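Local coordinates for protein epoxide hydrolase (Aspergillus niger, PDB 3G02) that probably hydrolyses epoxides to vicinal diols with an alpha/beta hydrolase fold, here as an enantioselective variant produced by directed evolution, at residues A[341-346]-A[365-370]; A[214-219]-A[349-354]. The protein carries 9 engineered substitutions. All coordinates share one frame; numbering follows the deposited sequence. Where two conformers were deposited one is given.

How the contacts relate
Contact 1 pairs the last two strands of the sheet, and contact 2 joins the loops that follow strands 209-214 and 340-345; the pair illustrates how an alpha/beta hydrolase builds its catalytic machinery on strand ends. The centres of contacts 1 and 2 lie about 10 Å apart. Leu214 makes the junction: its O meets Ser344 N at 2.9 Å and its N meets Gly342 O at 2.9 Å, so strand 209-214 continues the sheet of contact 1 and then runs on into contact 2. Measured between side chains, Asp349 is about 3 Å from the predicted catalytic His375, and Phe216 about 5 Å from the predicted nucleophile Asp193, whereas Phe343 stays about 11 Å from Asp193.

Contact 1. Residues A[341-346]-A[365-370]; sequences FGFSFF and VFFRDH
Phe341 O accepts a hydrogen bond from Val365 N at 2.9 Å, within a pairing begun earlier in both strands. At Gly342, which has no side chain, the ring of Phe366 settles close to the backbone, with CD1 4.1 Å from Gly342 CA and Phe343 N at the ring edge. Phe366 is also met edge-to-face by Phe392 of helix 382-396, and its CE2 lies over one face of the Arg368 guanidinium. Phe343 uses its N and its O toward the same strand, N to Phe366 O and O from Arg368 N, the two bonds bracketing Phe367. This is the regular ladder of two parallel strands, with axes 3° apart; helix 355-358 links them in sequence, as a beta-alpha-beta unit, and 362-369 is the edge strand of the alpha/beta hydrolase sheet within the chain. On the sheet face of Phe343, Phe367 lies alongside it, pointing the same way, with CE1 3.8 Å from Phe343 CD2. Ser344 projects to the other face, where its OG bonds Asp388 and His213. Phe345 N forms an almost straight bond to Arg368 O (2.8 Å). With CG of Phe345 anti to the backbone N (chi1 179°), its ring rises beside that of Phe367, whose CZ comes within 3.6 Å of Phe345 CB. A weak bond, His370 N to Phe345 O, follows, and Phe346 sets its ring nearly parallel to the imidazole of His370 (10°), slid so far that they hardly overlap; Phe346 CE1 sits 3.6 Å from His370 CD2. His370 NE2 is bonded to Asp388 OD2, as is Ser344 OG.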
ATOM      1  N   PHE A 341      20.427  26.688  12.251  1.00 14.62           N
ATOM      2  CA  PHE A 341      19.348  25.728  12.053  1.00 14.25           C
ATOM      3  C   PHE A 341      18.149  26.198  12.866  1.00 13.79           C
ATOM      4  O   PHE A 341      18.279  26.542  14.040  1.00 13.77           O
ATOM      5  CB  PHE A 341      19.850  24.342  12.493  1.00 14.11           C
ATOM      6  CG  PHE A 341      18.804  23.255  12.500  1.00 14.18           C
ATOM      7  CD1 PHE A 341      17.860  23.142  11.482  1.00 14.28           C
ATOM      8  CD2 PHE A 341      18.813  22.300  13.509  1.00 14.20           C
ATOM      9  CE1 PHE A 341      16.912  22.116  11.510  1.00 14.47           C
ATOM     10  CE2 PHE A 341      17.880  21.271  13.536  1.00 14.51           C
ATOM     11  CZ  PHE A 341      16.925  21.180  12.532  1.00 14.62           C
ATOM     12  N   GLY A 342      16.988  26.248  12.213  1.00 13.36           N
ATOM     13  CA  GLY A 342      15.754  26.695  12.847  1.00 12.62           C
ATOM     14  C   GLY A 342      14.645  25.684  12.661  1.00 12.36           C
ATOM     15  O   GLY A 342      14.649  24.921  11.691  1.00 12.15           O
ATOM     16  N   PHE A 343      13.704  25.668  13.602  1.00 12.02           N
ATOM     17  CA  PHE A 343      12.598  24.725  13.552  1.00 11.86           C
ATOM     18  C   PHE A 343      11.272  25.344  13.970  1.00 11.94           C
ATOM     19  O   PHE A 343      11.203  26.090  14.949  1.00 12.07           O
ATOM     20  CB  PHE A 343      12.896  23.495  14.410  1.00 11.70           C
ATOM     21  CG  PHE A 343      12.059  22.300  14.051  1.00 11.56           C
ATOM     22  CD1 PHE A 343      12.475  21.423  13.049  1.00 11.17           C
ATOM     23  CD2 PHE A 343      10.850  22.059  14.698  1.00 11.26           C
ATOM     24  CE1 PHE A 343      11.699  20.322  12.707  1.00 11.79           C
ATOM     25  CE2 PHE A 343      10.067  20.962  14.353  1.00 11.27           C
ATOM     26  CZ  PHE A 343      10.499  20.094  13.359  1.00 11.00           C
ATOM     27  N   SER A 344      10.225  25.024  13.208  1.00 11.53           N
ATOM     28  CA  SER A 344       8.851  25.372  13.566  1.00 11.29           C
ATOM     29  C   SER A 344       8.065  24.100  13.857  1.00 11.30           C
ATOM     30  O   SER A 344       7.907  23.240  12.983  1.00 10.73           O
ATOM     31  CB  SER A 344       8.175  26.167  12.451  1.00 11.48           C
ATOM     32  OG  SER A 344       8.748  27.454  12.318  1.00 11.90           O
ATOM     33  N   PHE A 345       7.578  24.001  15.090  1.00 11.37           N
ATOM     34  CA  PHE A 345       6.899  22.816  15.597  1.00 11.62           C
ATOM     35  C   PHE A 345       5.394  23.014  15.538  1.00 11.73           C
ATOM     36  O   PHE A 345       4.861  23.964  16.115  1.00 11.78           O
ATOM     37  CB  PHE A 345       7.343  22.551  17.046  1.00 11.79           C
ATOM     38  CG  PHE A 345       6.689  21.357  17.687  1.00 11.91           C
ATOM     39  CD1 PHE A 345       7.358  20.134  17.759  1.00 12.73           C
ATOM     40  CD2 PHE A 345       5.416  21.458  18.249  1.00 11.88           C
ATOM     41  CE1 PHE A 345       6.763  19.029  18.367  1.00 12.56           C
ATOM     42  CE2 PHE A 345       4.809  20.356  18.854  1.00 12.77           C
ATOM     43  CZ  PHE A 345       5.486  19.138  18.913  1.00 13.04           C
ATOM     44  N   PHE A 346       4.719  22.112  14.832  1.00 11.90           N
ATOM     45  CA  PHE A 346       3.262  22.064  14.802  1.00 12.13           C
ATOM     46  C   PHE A 346       2.800  20.743  15.418  1.00 12.52           C
ATOM     47  O   PHE A 346       3.314  19.681  15.062  1.00 12.25           O
ATOM     48  CB  PHE A 346       2.751  22.253  13.370  1.00 12.17           C
ATOM     49  CG  PHE A 346       3.091  23.595  12.791  1.00 11.52           C
ATOM     50  CD1 PHE A 346       2.264  24.695  13.020  1.00 11.58           C
ATOM     51  CD2 PHE A 346       4.252  23.778  12.042  1.00 11.27           C
ATOM     52  CE1 PHE A 346       2.576  25.942  12.502  1.00 11.06           C
ATOM     53  CE2 PHE A 346       4.572  25.029  11.516  1.00 12.13           C
ATOM     54  CZ  PHE A 346       3.731  26.111  11.745  1.00 11.70           C
ATOM     55  N   VAL A 365      19.430  27.213  16.640  1.00 17.77           N
ATOM     56  CA  VAL A 365      19.504  28.559  17.215  1.00 17.82           C
ATOM     57  C   VAL A 365      18.134  29.231  17.255  1.00 17.75           C
ATOM     58  O   VAL A 365      17.979  30.328  17.796  1.00 17.80           O
ATOM     59  CB  VAL A 365      20.496  29.459  16.428  1.00 17.82           C
ATOM     60  CG1 VAL A 365      21.924  28.929  16.553  1.00 18.21           C
ATOM     61  CG2 VAL A 365      20.090  29.575  14.959  1.00 18.31           C
ATOM     62  N   PHE A 366      17.139  28.560  16.680  1.00 17.49           N
ATOM     63  CA  PHE A 366      15.808  29.130  16.515  1.00 17.44           C
ATOM     64  C   PHE A 366      14.776  28.014  16.623  1.00 17.42           C
ATOM     65  O   PHE A 366      14.849  27.021  15.900  1.00 17.38           O
ATOM     66  CB  PHE A 366      15.726  29.831  15.156  1.00 17.29           C
ATOM     67  CG  PHE A 366      14.389  30.452  14.850  1.00 17.52           C
ATOM     68  CD1 PHE A 366      13.365  29.697  14.276  1.00 17.35           C
ATOM     69  CD2 PHE A 366      14.168  31.805  15.087  1.00 17.30           C
ATOM     70  CE1 PHE A 366      12.139  30.273  13.973  1.00 17.47           C
ATOM     71  CE2 PHE A 366      12.941  32.390  14.787  1.00 17.65           C
ATOM     72  CZ  PHE A 366      11.928  31.624  14.228  1.00 17.38           C
ATOM     73  N   PHE A 367      13.830  28.180  17.541  1.00 17.36           N
ATOM     74  CA  PHE A 367      12.747  27.221  17.719  1.00 17.64           C
ATOM     75  C   PHE A 367      11.458  27.958  18.036  1.00 18.02           C
ATOM     76  O   PHE A 367      11.441  28.869  18.866  1.00 18.22           O
ATOM     77  CB  PHE A 367      13.077  26.225  18.835  1.00 17.71           C
ATOM     78  CG  PHE A 367      12.067  25.117  18.984  1.00 17.62           C
ATOM     79  CD1 PHE A 367      12.204  23.931  18.267  1.00 17.88           C
ATOM     80  CD2 PHE A 367      10.979  25.256  19.842  1.00 17.87           C
ATOM     81  CE1 PHE A 367      11.270  22.903  18.399  1.00 18.03           C
ATOM     82  CE2 PHE A 367      10.043  24.233  19.982  1.00 18.70           C
ATOM     83  CZ  PHE A 367      10.191  23.055  19.260  1.00 17.81           C
ATOM     84  N   ARG A 368      10.383  27.565  17.361  1.00 18.03           N
ATOM     85  CA  ARG A 368       9.058  28.111  17.638  1.00 18.47           C
ATOM     86  C   ARG A 368       8.038  26.987  17.731  1.00 18.50           C
ATOM     87  O   ARG A 368       7.953  26.143  16.834  1.00 18.33           O
ATOM     88  CB  ARG A 368       8.623  29.104  16.553  1.00 18.64           C
ATOM     89  CG  ARG A 368       9.489  30.351  16.419  1.00 20.22           C
ATOM     90  CD  ARG A 368       9.128  31.433  17.431  1.00 22.27           C
ATOM     91  NE  ARG A 368       9.884  32.668  17.209  1.00 23.20           N
ATOM     92  CZ  ARG A 368      11.103  32.912  17.694  1.00 24.33           C
ATOM     93  NH1 ARG A 368      11.731  32.008  18.437  1.00 24.57           N
ATOM     94  NH2 ARG A 368      11.698  34.068  17.431  1.00 24.91           N
ATOM     95  N   ASP A 369       7.292  26.989  18.836  0.50 18.60           N
ATOM     96  CA  ASP A 369       6.148  26.106  19.058  0.50 18.86           C
ATOM     97  C   ASP A 369       4.877  26.777  18.556  0.50 18.54           C
ATOM     98  O   ASP A 369       4.802  28.009  18.498  0.50 18.38           O
ATOM     99  CB  ASP A 369       5.981  25.822  20.555  0.50 19.33           C
ATOM    100  CG  ASP A 369       6.782  24.623  21.026  0.50 20.44           C
ATOM    101  OD1 ASP A 369       6.783  23.582  20.333  0.50 21.99           O
ATOM    102  OD2 ASP A 369       7.395  24.714  22.109  0.50 22.06           O
ATOM    103  N   HIS A 370       3.879  25.971  18.196  1.00 18.15           N
ATOM    104  CA  HIS A 370       2.561  26.501  17.886  1.00 17.78           C
ATOM    105  C   HIS A 370       1.484  25.641  18.518  1.00 17.78           C
ATOM    106  O   HIS A 370       1.663  24.434  18.689  1.00 17.86           O
ATOM    107  CB  HIS A 370       2.376  26.632  16.376  1.00 17.50           C
ATOM    108  CG  HIS A 370       3.349  27.576  15.747  1.00 16.39           C
ATOM    109  ND1 HIS A 370       3.180  28.943  15.771  1.00 16.46           N
ATOM    110  CD2 HIS A 370       4.528  27.353  15.119  1.00 15.91           C
ATOM    111  CE1 HIS A 370       4.202  29.521  15.165  1.00 15.67           C
ATOM    112  NE2 HIS A 370       5.034  28.577  14.761  1.00 15.01           N
TER

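Contact 2. Residues A[214-219]-A[349-354]; sequences LNFCNM and DLVPVP. Engineered in segment 214-219: Phe216 (natural residue Leu), Asn218 (natural residue Ala). Engineered in segment 349-354: Val351 (natural residue Cys). With FMT (formic acid), chain D.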
ATOM      1  N   LEU A 214      13.413  24.258   9.164  1.00 11.07           N
ATOM      2  CA  LEU A 214      12.534  23.108   8.929  1.00 10.84           C
ATOM      3  C   LEU A 214      11.262  23.180   9.761  1.00 10.86           C
ATOM      4  O   LEU A 214      11.260  23.730  10.860  1.00 10.85           O
ATOM      5  CB  LEU A 214      13.260  21.800   9.259  1.00 11.11           C
ATOM      6  CG  LEU A 214      14.615  21.505   8.613  1.00 11.10           C
ATOM      7  CD1 LEU A 214      15.122  20.148   9.094  1.00 12.79           C
ATOM      8  CD2 LEU A 214      14.535  21.547   7.095  1.00 12.23           C
ATOM      9  N   ASN A 215      10.177  22.614   9.234  1.00 10.49           N
ATOM     10  CA  ASN A 215       8.974  22.390  10.041  1.00 10.54           C
ATOM     11  C   ASN A 215       8.639  20.901  10.172  1.00 10.75           C
ATOM     12  O   ASN A 215       7.512  20.532  10.512  1.00 10.71           O
ATOM     13  CB  ASN A 215       7.773  23.193   9.524  1.00 10.46           C
ATOM     14  CG  ASN A 215       7.365  22.803   8.117  1.00 10.79           C
ATOM     15  OD1 ASN A 215       6.441  22.014   7.921  1.00 13.04           O
ATOM     16  ND2 ASN A 215       8.051  23.356   7.133  1.00 10.41           N
ATOM     17  N   PHE A 216       9.637  20.058   9.914  1.00 10.91           N
ATOM     18  CA  PHE A 216       9.477  18.613   9.961  1.00 11.48           C
ATOM     19  C   PHE A 216      10.840  17.976  10.165  1.00 12.13           C
ATOM     20  O   PHE A 216      11.809  18.376   9.522  1.00 11.77           O
ATOM     21  CB  PHE A 216       8.872  18.130   8.636  1.00 11.51           C
ATOM     22  CG  PHE A 216       8.514  16.668   8.616  1.00 11.49           C
ATOM     23  CD1 PHE A 216       7.239  16.248   8.989  1.00 11.45           C
ATOM     24  CD2 PHE A 216       9.439  15.717   8.194  1.00 11.09           C
ATOM     25  CE1 PHE A 216       6.900  14.892   8.960  1.00 11.67           C
ATOM     26  CE2 PHE A 216       9.107  14.362   8.170  1.00 11.42           C
ATOM     27  CZ  PHE A 216       7.834  13.953   8.546  1.00 11.54           C
ATOM     28  N   CYS A 217      10.911  16.997  11.062  1.00 13.68           N
ATOM     29  CA  CYS A 217      12.129  16.210  11.251  1.00 14.76           C
ATOM     30  C   CYS A 217      11.786  14.731  11.353  1.00 15.32           C
ATOM     31  O   CYS A 217      10.968  14.336  12.178  1.00 15.38           O
ATOM     32  CB  CYS A 217      12.906  16.671  12.489  1.00 14.58           C
ATOM     33  SG  CYS A 217      14.484  15.786  12.716  1.00 16.21           S
ATOM     34  N   ASN A 218      12.437  13.932  10.509  1.00 16.54           N
ATOM     35  CA  ASN A 218      12.138  12.510  10.332  1.00 17.80           C
ATOM     36  C   ASN A 218      12.928  11.579  11.266  1.00 18.40           C
ATOM     37  O   ASN A 218      12.864  10.353  11.135  1.00 18.62           O
ATOM     38  CB  ASN A 218      12.394  12.129   8.864  1.00 18.14           C
ATOM     39  CG  ASN A 218      11.693  10.843   8.449  1.00 19.35           C
ATOM     40  OD1 ASN A 218      12.222  10.069   7.644  1.00 21.03           O
ATOM     41  ND2 ASN A 218      10.496  10.616   8.982  1.00 20.32           N
ATOM     42  N   MET A 219      13.651  12.166  12.215  1.00 19.09           N
ATOM     43  CA  MET A 219      14.529  11.414  13.120  1.00 19.80           C
ATOM     44  C   MET A 219      13.793  10.419  14.020  1.00 21.02           C
ATOM     45  O   MET A 219      12.607  10.582  14.314  1.00 21.16           O
ATOM     46  CB  MET A 219      15.321  12.384  14.002  1.00 19.67           C
ATOM     47  CG  MET A 219      14.478  13.034  15.106  1.00 19.30           C
ATOM     48  SD  MET A 219      15.372  14.206  16.128  1.00 18.23           S
ATOM     49  CE  MET A 219      16.478  13.111  17.024  1.00 18.17           C
ATOM     50  N   ASP A 349       1.457  17.510  13.495  1.00 13.65           N
ATOM     51  CA  ASP A 349       2.315  16.959  12.455  1.00 12.93           C
ATOM     52  C   ASP A 349       2.482  15.452  12.687  1.00 12.56           C
ATOM     53  O   ASP A 349       2.071  14.927  13.723  1.00 12.55           O
ATOM     54  CB  ASP A 349       3.666  17.669  12.446  1.00 13.20           C
ATOM     55  CG  ASP A 349       4.285  17.735  11.060  1.00 13.49           C
ATOM     56  OD1 ASP A 349       3.985  16.869  10.206  1.00 13.34           O
ATOM     57  OD2 ASP A 349       5.090  18.652  10.820  1.00 15.15           O
ATOM     58  N   LEU A 350       3.081  14.766  11.719  1.00 11.95           N
ATOM     59  CA  LEU A 350       3.100  13.300  11.697  1.00 11.82           C
ATOM     60  C   LEU A 350       3.967  12.682  12.782  1.00 11.91           C
ATOM     61  O   LEU A 350       3.583  11.694  13.405  1.00 11.76           O
ATOM     62  CB  LEU A 350       3.566  12.791  10.326  1.00 11.43           C
ATOM     63  CG  LEU A 350       2.864  13.397   9.107  1.00 11.17           C
ATOM     64  CD1 LEU A 350       3.441  12.831   7.822  1.00 11.12           C
ATOM     65  CD2 LEU A 350       1.367  13.145   9.191  1.00 11.16           C
ATOM     66  N   VAL A 351       5.137  13.272  13.000  1.00 12.06           N
ATOM     67  CA  VAL A 351       6.139  12.684  13.879  1.00 12.61           C
ATOM     68  C   VAL A 351       6.705  13.786  14.781  1.00 12.51           C
ATOM     69  O   VAL A 351       7.850  14.215  14.614  1.00 12.51           O
ATOM     70  CB  VAL A 351       7.230  11.940  13.064  1.00 12.71           C
ATOM     71  CG1 VAL A 351       6.672  10.631  12.513  1.00 13.58           C
ATOM     72  CG2 VAL A 351       7.749  12.800  11.912  1.00 13.22           C
ATOM     73  N   PRO A 352       5.878  14.261  15.733  1.00 12.78           N
ATOM     74  CA  PRO A 352       6.196  15.477  16.482  1.00 13.20           C
ATOM     75  C   PRO A 352       7.235  15.273  17.584  1.00 13.56           C
ATOM     76  O   PRO A 352       6.908  15.288  18.777  1.00 14.15           O
ATOM     77  CB  PRO A 352       4.835  15.922  17.035  1.00 13.20           C
ATOM     78  CG  PRO A 352       3.998  14.693  17.072  1.00 13.45           C
ATOM     79  CD  PRO A 352       4.590  13.671  16.143  1.00 12.78           C
ATOM     80  N   VAL A 353       8.484  15.093  17.157  1.00 13.90           N
ATOM     81  CA  VAL A 353       9.628  14.960  18.057  1.00 14.07           C
ATOM     82  C   VAL A 353       9.897  16.298  18.755  1.00 14.37           C
ATOM     83  O   VAL A 353       9.663  17.358  18.169  1.00 14.42           O
ATOM     84  CB  VAL A 353      10.901  14.446  17.317  1.00 13.88           C
ATOM     85  CG1 VAL A 353      10.719  12.998  16.894  1.00 14.13           C
ATOM     86  CG2 VAL A 353      11.247  15.315  16.113  1.00 13.86           C
ATOM     87  N   PRO A 354      10.364  16.252  20.018  1.00 14.66           N
ATOM     88  CA  PRO A 354      10.517  17.467  20.817  1.00 14.89           C
ATOM     89  C   PRO A 354      11.785  18.261  20.496  1.00 14.99           C
ATOM     90  O   PRO A 354      12.699  17.746  19.848  1.00 14.93           O
ATOM     91  CB  PRO A 354      10.594  16.922  22.243  1.00 14.98           C
ATOM     92  CG  PRO A 354      11.256  15.607  22.089  1.00 15.00           C
ATOM     93  CD  PRO A 354      10.760  15.049  20.776  1.00 14.79           C
TER
HETATM   94  C   FMT D 409      14.948  15.917   8.315  1.00 18.33           C
HETATM   95  O1  FMT D 409      13.896  15.280   8.357  1.00 17.69           O
HETATM   96  O2  FMT D 409      15.696  16.063   9.283  1.00 18.49           O
HETATM   97  O   HOH W   1       8.892  16.498  13.055  1.00 11.30           O
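Cys217 and Val353 bring the two irregular backbones nearest, their CA atoms 7.4 Å apart, and no direct hydrogen bond crosses between the segments; water 1 spans the gap, accepting from Cys217 N at 2.9 Å and donating to Val351 O at 3.0 Å. Val351 O also accepts Val353 N across the inverse gamma turn centred on Pro352. Phe216, an engineered residue, carries much of the contact. With CG opposite the backbone N (chi1 -174°), its ring extends across to segment 349-354, where CZ touches CG2 of the engineered Val351 at 3.6 Å. Asp349 approaches the same ring at its edge, in plane, OD1 lying 3.5 Å from Phe216 CD1, with the carboxylate turned 54° from the ring. This OD1 also takes the N-H of Leu350 at 2.7 Å, on its anti side, and is hydrogen-bonded to His375 ND1. An acid after strand 340-345, bonded to a histidine after the last strand, fits the acid-histidine half of the alpha/beta hydrolase catalytic triad, with Asp349 probably its acid; Phe216 packs against His375 too, ring planes almost perpendicular. Val353 reaches both Cys217 and Met219, its CG2 lying 4.1 Å from Met219 CG, while Met242 of helix 233-248 touches Val351 and Val353. Formic acid, probably from the crystallisation liquor, accepts the N-H of the engineered Asn218 at its O1 (2.9 Å) and is also bonded by Arg200.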